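Protein synthesis inhibitor I (Hordeum vulgare, PDB 4FBC) is a ribosome-inactivating protein of barley, a single chain with a mixed sheet and several helices. Local coordinates at residues A[206-220]-A[235-247]. The protein carries 3 engineered substitutions. Numbering follows the deposited sequence.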
ATOM      1  N   GLU A 206       5.629  -6.923  15.545  1.00 17.46           N
ATOM      2  CA  GLU A 206       6.598  -6.034  14.895  1.00 18.95           C
ATOM      3  C   GLU A 206       6.043  -5.467  13.593  1.00 18.25           C
ATOM      4  O   GLU A 206       6.115  -4.255  13.361  1.00 19.04           O
ATOM      5  CB  GLU A 206       7.932  -6.749  14.626  1.00 17.52           C
ATOM      6  CG  GLU A 206       8.708  -7.164  15.872  1.00 18.75           C
ATOM      7  CD  GLU A 206       8.261  -8.502  16.429  1.00 20.70           C
ATOM      8  OE1 GLU A 206       7.345  -9.122  15.851  1.00 22.41           O
ATOM      9  OE2 GLU A 206       8.828  -8.941  17.453  1.00 27.92           O
ATOM     10  N   MET A 207       5.479  -6.335  12.753  1.00 19.44           N
ATOM     11  CA  MET A 207       4.885  -5.889  11.496  1.00 16.20           C
ATOM     12  C   MET A 207       3.639  -5.033  11.717  1.00 19.36           C
ATOM     13  O   MET A 207       3.399  -4.083  10.966  1.00 17.80           O
ATOM     14  CB  MET A 207       4.592  -7.065  10.552  1.00 20.85           C
ATOM     15  CG  MET A 207       5.834  -7.552   9.815  1.00 22.51           C
ATOM     16  SD  MET A 207       5.447  -8.819   8.588  1.00 27.29           S
ATOM     17  CE  MET A 207       4.967 -10.171   9.646  1.00 23.82           C
ATOM     18  N   LYS A 208       2.852  -5.362  12.746  1.00 18.19           N
ATOM     19  CA  LYS A 208       1.711  -4.523  13.099  1.00 19.30           C
ATOM     20  C   LYS A 208       2.205  -3.120  13.429  1.00 18.99           C
ATOM     21  O   LYS A 208       1.654  -2.141  12.936  1.00 18.14           O
ATOM     22  CB  LYS A 208       0.910  -5.103  14.279  1.00 19.64           C
ATOM     23  CG  LYS A 208      -0.157  -4.135  14.809  1.00 20.92           C
ATOM     24  CD  LYS A 208      -1.126  -4.810  15.776  1.00 23.66           C
ATOM     25  CE  LYS A 208      -0.425  -5.302  17.038  1.00 28.54           C
ATOM     26  NZ  LYS A 208      -1.358  -6.127  17.881  1.00 29.13           N
ATOM     27  N   ALA A 209       3.261  -3.030  14.240  1.00 16.96           N
ATOM     28  CA  ALA A 209       3.835  -1.731  14.614  1.00 17.55           C
ATOM     29  C   ALA A 209       4.353  -0.979  13.391  1.00 20.36           C
ATOM     30  O   ALA A 209       4.138   0.236  13.252  1.00 19.44           O
ATOM     31  CB  ALA A 209       4.940  -1.908  15.644  1.00 20.08           C
ATOM     32  N   GLN A 210       5.032  -1.705  12.501  1.00 15.26           N
ATOM     33  CA  GLN A 210       5.504  -1.135  11.238  1.00 15.26           C
ATOM     34  C   GLN A 210       4.351  -0.584  10.409  1.00 15.54           C
ATOM     35  O   GLN A 210       4.377   0.588   9.997  1.00 17.00           O
ATOM     36  CB  GLN A 210       6.273  -2.193  10.430  1.00 14.41           C
ATOM     37  CG  GLN A 210       7.610  -2.610  11.050  1.00 15.69           C
ATOM     38  CD  GLN A 210       8.066  -3.975  10.579  1.00 13.53           C
ATOM     39  OE1 GLN A 210       7.587  -4.482   9.563  1.00 16.25           O
ATOM     40  NE2 GLN A 210       8.979  -4.585  11.320  1.00 16.10           N
ATOM     41  N   VAL A 211       3.340  -1.419  10.174  1.00 16.52           N
ATOM     42  CA  VAL A 211       2.161  -1.001   9.413  1.00 15.96           C
ATOM     43  C   VAL A 211       1.509   0.249  10.023  1.00 18.78           C
ATOM     44  O   VAL A 211       1.127   1.177   9.301  1.00 19.81           O
ATOM     45  CB  VAL A 211       1.133  -2.146   9.274  1.00 19.40           C
ATOM     46  CG1 VAL A 211      -0.204  -1.614   8.771  1.00 19.76           C
ATOM     47  CG2 VAL A 211       1.665  -3.221   8.313  1.00 18.04           C
ATOM     48  N   ASN A 212       1.424   0.287  11.350  1.00 20.19           N
ATOM     49  CA  ASN A 212       0.812   1.428  12.039  1.00 19.89           C
ATOM     50  C   ASN A 212       1.738   2.645  12.219  1.00 22.49           C
ATOM     51  O   ASN A 212       1.332   3.660  12.797  1.00 19.81           O
ATOM     52  CB  ASN A 212       0.233   0.979  13.392  1.00 22.87           C
ATOM     53  CG  ASN A 212      -1.023   0.132  13.244  1.00 21.26           C
ATOM     54  OD1 ASN A 212      -1.747   0.225  12.247  1.00 22.00           O
ATOM     55  ND2 ASN A 212      -1.294  -0.698  14.251  1.00 23.28           N
ATOM     56  N   GLY A 213       2.970   2.553  11.713  1.00 17.49           N
ATOM     57  CA  GLY A 213       3.946   3.626  11.848  1.00 17.64           C
ATOM     58  C   GLY A 213       4.805   3.893  10.611  1.00 17.74           C
ATOM     59  O   GLY A 213       5.984   4.236  10.722  1.00 15.77           O
ATOM     60  N   TRP A 214       4.214   3.755   9.433  1.00 17.19           N
ATOM     61  CA  TRP A 214       4.946   3.933   8.178  1.00 15.70           C
ATOM     62  C   TRP A 214       5.612   5.310   8.085  1.00 16.12           C
ATOM     63  O   TRP A 214       6.774   5.423   7.715  1.00 15.50           O
ATOM     64  CB  TRP A 214       3.993   3.718   7.005  1.00 15.22           C
ATOM     65  CG  TRP A 214       4.595   3.814   5.625  1.00 17.34           C
ATOM     66  CD1 TRP A 214       5.783   3.295   5.193  1.00 16.09           C
ATOM     67  CD2 TRP A 214       4.001   4.458   4.495  1.00 13.82           C
ATOM     68  NE1 TRP A 214       5.967   3.590   3.856  1.00 16.01           N
ATOM     69  CE2 TRP A 214       4.885   4.296   3.405  1.00 16.01           C
ATOM     70  CE3 TRP A 214       2.804   5.157   4.298  1.00 17.12           C
ATOM     71  CZ2 TRP A 214       4.608   4.815   2.139  1.00 14.94           C
ATOM     72  CZ3 TRP A 214       2.525   5.660   3.045  1.00 13.99           C
ATOM     73  CH2 TRP A 214       3.421   5.492   1.978  1.00 16.82           C
ATOM     74  N   GLN A 215       4.873   6.357   8.441  1.00 17.06           N
ATOM     75  CA  GLN A 215       5.436   7.703   8.421  1.00 16.72           C
ATOM     76  C   GLN A 215       6.597   7.837   9.417  1.00 16.50           C
ATOM     77  O   GLN A 215       7.647   8.405   9.088  1.00 16.38           O
ATOM     78  CB  GLN A 215       4.338   8.746   8.693  1.00 18.55           C
ATOM     79  CG  GLN A 215       4.830  10.195   8.669  1.00 19.49           C
ATOM     80  CD  GLN A 215       3.681  11.188   8.632  1.00 26.33           C
ATOM     81  OE1 GLN A 215       2.575  10.888   9.083  1.00 39.61           O
ATOM     82  NE2 GLN A 215       3.933  12.370   8.088  1.00 35.63           N
ATOM     83  N   ASP A 216       6.410   7.309  10.629  1.00 18.08           N
ATOM     84  CA  ASP A 216       7.450   7.346  11.658  1.00 18.34           C
ATOM     85  C   ASP A 216       8.732   6.642  11.206  1.00 17.01           C
ATOM     86  O   ASP A 216       9.828   7.143  11.415  1.00 17.32           O
ATOM     87  CB  ASP A 216       6.956   6.680  12.953  1.00 19.92           C
ATOM     88  CG  ASP A 216       5.959   7.525  13.714  1.00 33.12           C
ATOM     89  OD1 ASP A 216       5.898   8.754  13.477  1.00 29.96           O
ATOM     90  OD2 ASP A 216       5.244   6.951  14.566  1.00 34.21           O
ATOM     91  N   LEU A 217       8.590   5.473  10.591  1.00 17.64           N
ATOM     92  CA  LEU A 217       9.767   4.711  10.171  1.00 16.29           C
ATOM     93  C   LEU A 217      10.428   5.404   8.980  1.00 13.48           C
ATOM     94  O   LEU A 217      11.649   5.484   8.908  1.00 13.64           O
ATOM     95  CB  LEU A 217       9.397   3.262   9.823  1.00 15.42           C
ATOM     96  CG  LEU A 217      10.570   2.342   9.447  1.00 13.78           C
ATOM     97  CD1 LEU A 217      11.623   2.263  10.554  1.00 16.99           C
ATOM     98  CD2 LEU A 217      10.063   0.941   9.097  1.00 12.95           C
ATOM     99  N   SER A 218       9.614   5.908   8.054  1.00 14.78           N
ATOM    100  CA  SER A 218      10.134   6.630   6.897  1.00 15.95           C
ATOM    101  C   SER A 218      10.924   7.852   7.355  1.00 17.46           C
ATOM    102  O   SER A 218      12.058   8.073   6.926  1.00 14.89           O
ATOM    103  CB  SER A 218       8.995   7.062   5.964  1.00 14.17           C
ATOM    104  OG  SER A 218       8.340   5.935   5.406  1.00 14.68           O
ATOM    105  N   ALA A 219      10.325   8.642   8.244  1.00 15.78           N
ATOM    106  CA  ALA A 219      11.006   9.823   8.765  1.00 20.19           C
ATOM    107  C   ALA A 219      12.292   9.472   9.519  1.00 16.00           C
ATOM    108  O   ALA A 219      13.302  10.146   9.364  1.00 16.72           O
ATOM    109  CB  ALA A 219      10.067  10.633   9.647  1.00 18.84           C
ATOM    110  N   ALA A 220      12.263   8.421  10.339  1.00 14.89           N
ATOM    111  CA  ALA A 220      13.461   7.996  11.060  1.00 15.46           C
ATOM    112  C   ALA A 220      14.652   7.678  10.150  1.00 15.65           C
ATOM    113  O   ALA A 220      15.799   8.001  10.471  1.00 17.16           O
ATOM    114  CB  ALA A 220      13.146   6.807  11.973  1.00 20.15           C
ATOM    115  N   ALA A 235      23.884  12.111  11.747  1.00 39.02           N
ATOM    116  CA  ALA A 235      22.787  11.744  12.632  1.00 37.88           C
ATOM    117  C   ALA A 235      22.694  10.224  12.721  1.00 34.75           C
ATOM    118  O   ALA A 235      22.836   9.529  11.712  1.00 36.91           O
ATOM    119  CB  ALA A 235      21.482  12.327  12.131  1.00 34.09           C
ATOM    120  N   LYS A 236      22.476   9.710  13.926  1.00 30.24           N
ATOM    121  CA  LYS A 236      22.338   8.269  14.119  1.00 28.28           C
ATOM    122  C   LYS A 236      20.866   7.892  14.123  1.00 26.01           C
ATOM    123  O   LYS A 236      20.019   8.679  14.550  1.00 26.46           O
ATOM    124  CB  LYS A 236      22.989   7.831  15.432  1.00 31.66           C
ATOM    125  CG  LYS A 236      24.486   8.090  15.509  1.00 39.54           C
ATOM    126  CD  LYS A 236      25.020   7.819  16.914  1.00 43.84           C
ATOM    127  CE  LYS A 236      26.484   8.228  17.042  1.00 51.34           C
ATOM    128  NZ  LYS A 236      26.671   9.703  16.888  1.00 49.24           N
ATOM    129  N   PHE A 237      20.563   6.691  13.639  1.00 24.59           N
ATOM    130  CA  PHE A 237      19.189   6.210  13.611  1.00 22.07           C
ATOM    131  C   PHE A 237      18.620   6.086  15.021  1.00 23.36           C
ATOM    132  O   PHE A 237      19.265   5.531  15.915  1.00 26.55           O
ATOM    133  CB  PHE A 237      19.111   4.856  12.889  1.00 21.36           C
ATOM    134  CG  PHE A 237      17.705   4.358  12.679  1.00 20.70           C
ATOM    135  CD1 PHE A 237      16.951   4.802  11.599  1.00 20.36           C
ATOM    136  CD2 PHE A 237      17.131   3.448  13.563  1.00 18.95           C
ATOM    137  CE1 PHE A 237      15.649   4.353  11.405  1.00 17.11           C
ATOM    138  CE2 PHE A 237      15.832   2.994  13.372  1.00 19.10           C
ATOM    139  CZ  PHE A 237      15.091   3.442  12.297  1.00 18.95           C
ATOM    140  N   ALA A 238      17.416   6.614  15.223  1.00 21.67           N
ATOM    141  CA  ALA A 238      16.732   6.474  16.504  1.00 21.39           C
ATOM    142  C   ALA A 238      15.876   5.212  16.502  1.00 21.95           C
ATOM    143  O   ALA A 238      14.882   5.137  15.781  1.00 20.59           O
ATOM    144  CB  ALA A 238      15.874   7.702  16.786  1.00 21.71           C
ATOM    145  N   PRO A 239      16.249   4.220  17.330  1.00 23.21           N
ATOM    146  CA  PRO A 239      15.562   2.919  17.327  1.00 20.29           C
ATOM    147  C   PRO A 239      14.057   3.013  17.527  1.00 21.41           C
ATOM    148  O   PRO A 239      13.549   3.892  18.238  1.00 24.07           O
ATOM    149  CB  PRO A 239      16.175   2.192  18.531  1.00 23.87           C
ATOM    150  CG  PRO A 239      17.497   2.827  18.736  1.00 26.78           C
ATOM    151  CD  PRO A 239      17.333   4.272  18.326  1.00 25.16           C
ATOM    152  N   ILE A 240      13.341   2.094  16.894  1.00 17.57           N
ATOM    153  CA  ILE A 240      11.912   1.960  17.125  1.00 19.10           C
ATOM    154  C   ILE A 240      11.710   0.511  17.565  1.00 20.25           C
ATOM    155  O   ILE A 240      11.473  -0.386  16.747  1.00 18.92           O
ATOM    156  CB  ILE A 240      11.090   2.304  15.861  1.00 19.24           C
ATOM    157  CG1 ILE A 240      11.466   3.691  15.329  1.00 20.78           C
ATOM    158  CG2 ILE A 240       9.596   2.254  16.150  1.00 18.28           C
ATOM    159  CD1 ILE A 240      10.704   4.083  14.062  1.00 20.12           C
ATOM    160  N   GLU A 241      11.837   0.293  18.870  1.00 25.23           N
ATOM    161  CA  GLU A 241      11.888  -1.052  19.432  1.00 23.57           C
ATOM    162  C   GLU A 241      10.645  -1.873  19.118  1.00 19.50           C
ATOM    163  O   GLU A 241      10.716  -3.089  18.903  1.00 22.09           O
ATOM    164  CB  GLU A 241      12.088  -0.967  20.946  1.00 27.37           C
ATOM    165  CG  GLU A 241      12.911  -2.104  21.492  1.00 40.76           C
ATOM    166  CD  GLU A 241      14.258  -2.201  20.806  1.00 39.78           C
ATOM    167  OE1 GLU A 241      14.961  -1.166  20.714  1.00 41.74           O
ATOM    168  OE2 GLU A 241      14.605  -3.313  20.347  1.00 42.84           O
ATOM    169  N   LYS A 242       9.502  -1.201  19.096  1.00 18.72           N
ATOM    170  CA  LYS A 242       8.225  -1.859  18.875  1.00 21.36           C
ATOM    171  C   LYS A 242       8.136  -2.469  17.471  1.00 18.50           C
ATOM    172  O   LYS A 242       7.400  -3.435  17.247  1.00 19.82           O
ATOM    173  CB  LYS A 242       7.101  -0.844  19.088  1.00 25.25           C
ATOM    174  CG  LYS A 242       5.777  -1.446  19.498  1.00 34.58           C
ATOM    175  CD  LYS A 242       4.713  -0.357  19.633  1.00 38.90           C
ATOM    176  CE  LYS A 242       3.311  -0.941  19.543  1.00 40.27           C
ATOM    177  NZ  LYS A 242       2.255   0.105  19.720  1.00 47.09           N
ATOM    178  N   MET A 243       8.876  -1.886  16.530  1.00 17.64           N
ATOM    179  CA  MET A 243       8.934  -2.399  15.160  1.00 15.67           C
ATOM    180  C   MET A 243      10.042  -3.425  14.956  1.00 17.28           C
ATOM    181  O   MET A 243      10.161  -4.015  13.868  1.00 18.38           O
ATOM    182  CB  MET A 243       9.174  -1.248  14.186  1.00 16.47           C
ATOM    183  CG  MET A 243       8.049  -0.254  14.136  1.00 14.60           C
ATOM    184  SD  MET A 243       8.459   0.987  12.904  1.00 17.43           S
ATOM    185  CE  MET A 243       7.040   2.075  13.033  1.00 18.82           C
ATOM    186  N   GLY A 244      10.867  -3.621  15.981  1.00 16.89           N
ATOM    187  CA  GLY A 244      12.015  -4.511  15.880  1.00 17.08           C
ATOM    188  C   GLY A 244      13.144  -3.885  15.070  1.00 17.44           C
ATOM    189  O   GLY A 244      14.055  -4.577  14.611  1.00 16.18           O
ATOM    190  N   VAL A 245      13.081  -2.568  14.905  1.00 16.84           N
ATOM    191  CA  VAL A 245      14.018  -1.848  14.049  1.00 15.88           C
ATOM    192  C   VAL A 245      14.914  -0.957  14.881  1.00 17.96           C
ATOM    193  O   VAL A 245      14.502   0.118  15.321  1.00 19.58           O
ATOM    194  CB  VAL A 245      13.255  -0.990  13.013  1.00 13.63           C
ATOM    195  CG1 VAL A 245      14.234  -0.178  12.153  1.00 16.70           C
ATOM    196  CG2 VAL A 245      12.385  -1.868  12.144  1.00 16.35           C
ATOM    197  N   ARG A 246      16.144  -1.409  15.101  1.00 17.67           N
ATOM    198  CA  ARG A 246      17.071  -0.684  15.960  1.00 20.10           C
ATOM    199  C   ARG A 246      18.127   0.106  15.198  1.00 20.38           C
ATOM    200  O   ARG A 246      18.720   1.029  15.746  1.00 19.73           O
ATOM    201  CB  ARG A 246      17.769  -1.653  16.906  1.00 20.99           C
ATOM    202  CG  ARG A 246      16.845  -2.253  17.927  1.00 25.38           C
ATOM    203  CD  ARG A 246      17.655  -2.984  18.961  1.00 34.44           C
ATOM    204  NE  ARG A 246      16.807  -3.721  19.885  1.00 43.13           N
ATOM    205  CZ  ARG A 246      17.246  -4.689  20.681  1.00 48.04           C
ATOM    206  NH1 ARG A 246      18.528  -5.039  20.656  1.00 43.89           N
ATOM    207  NH2 ARG A 246      16.402  -5.310  21.496  1.00 48.49           N
ATOM    208  N   THR A 247      18.380  -0.263  13.943  1.00 19.42           N
ATOM    209  CA  THR A 247      19.435   0.394  13.173  1.00 17.48           C
ATOM    210  C   THR A 247      18.945   0.842  11.803  1.00 17.00           C
ATOM    211  O   THR A 247      17.900   0.393  11.328  1.00 17.09           O
ATOM    212  CB  THR A 247      20.641  -0.538  12.933  1.00 19.98           C
ATOM    213  OG1 THR A 247      20.244  -1.612  12.067  1.00 18.83           O
ATOM    214  CG2 THR A 247      21.182  -1.099  14.254  1.00 19.38           C
TER
HETATM  215  O   HOH W   1      16.292   8.528  13.133  1.00 20.36           O
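Met243 reaches from the 235-247 loop into the bend between helices 205-211 and 214-225 of this ribosome-inactivating protein fold. A G1 beta bulge shapes the loop: Gly244 and Val245 together stand across from Ile240. Beyond CG the Met243 chain runs fully extended (chi2 -178°, chi3 -179°), which carries its methyl into the bend. There Met243 CE lies 3.3 Å from Gly213 O and 3.4 Å from Ala209 O. Gly213, the N-cap of the second helix, has no side chain to stand in the methyl's way. Ala209 CB packs on Met243 CG, and Leu217 CB touches Met243 SD.

The Met243 backbone is gripped too. Gln210 NE2 donates to Met243 O over 2.9 Å, at an N-H...O angle of 157°. The acceptor lies nearly in the Gln210 amide plane, and the donor sits in the carbonyl plane. Thr182 bonds Gln210 OE1, so both ends of the amide are held.

Farther along the second helix, Leu217 CD1 meets Val245 CG1, Ile240 CD1 and the edge of the Phe237 ring. Ala220 CB presses on Phe237 CE1 at 3.6 Å. Helix 248-254 adds Ala251 against Phe237 and Val245, and Thr254 against Leu217.

On the side turned away from the loop, Trp214 lines the adenosine monophosphate pocket, and its NE1 bonds Ile257 O. Within the loop, Ile240 O takes both Met243 N and Val245 N, one above and one below its carbonyl plane. A water joins the far end, donating to Ala220 O at 2.8 Å and accepting from Ala238 N at 3.0 Å.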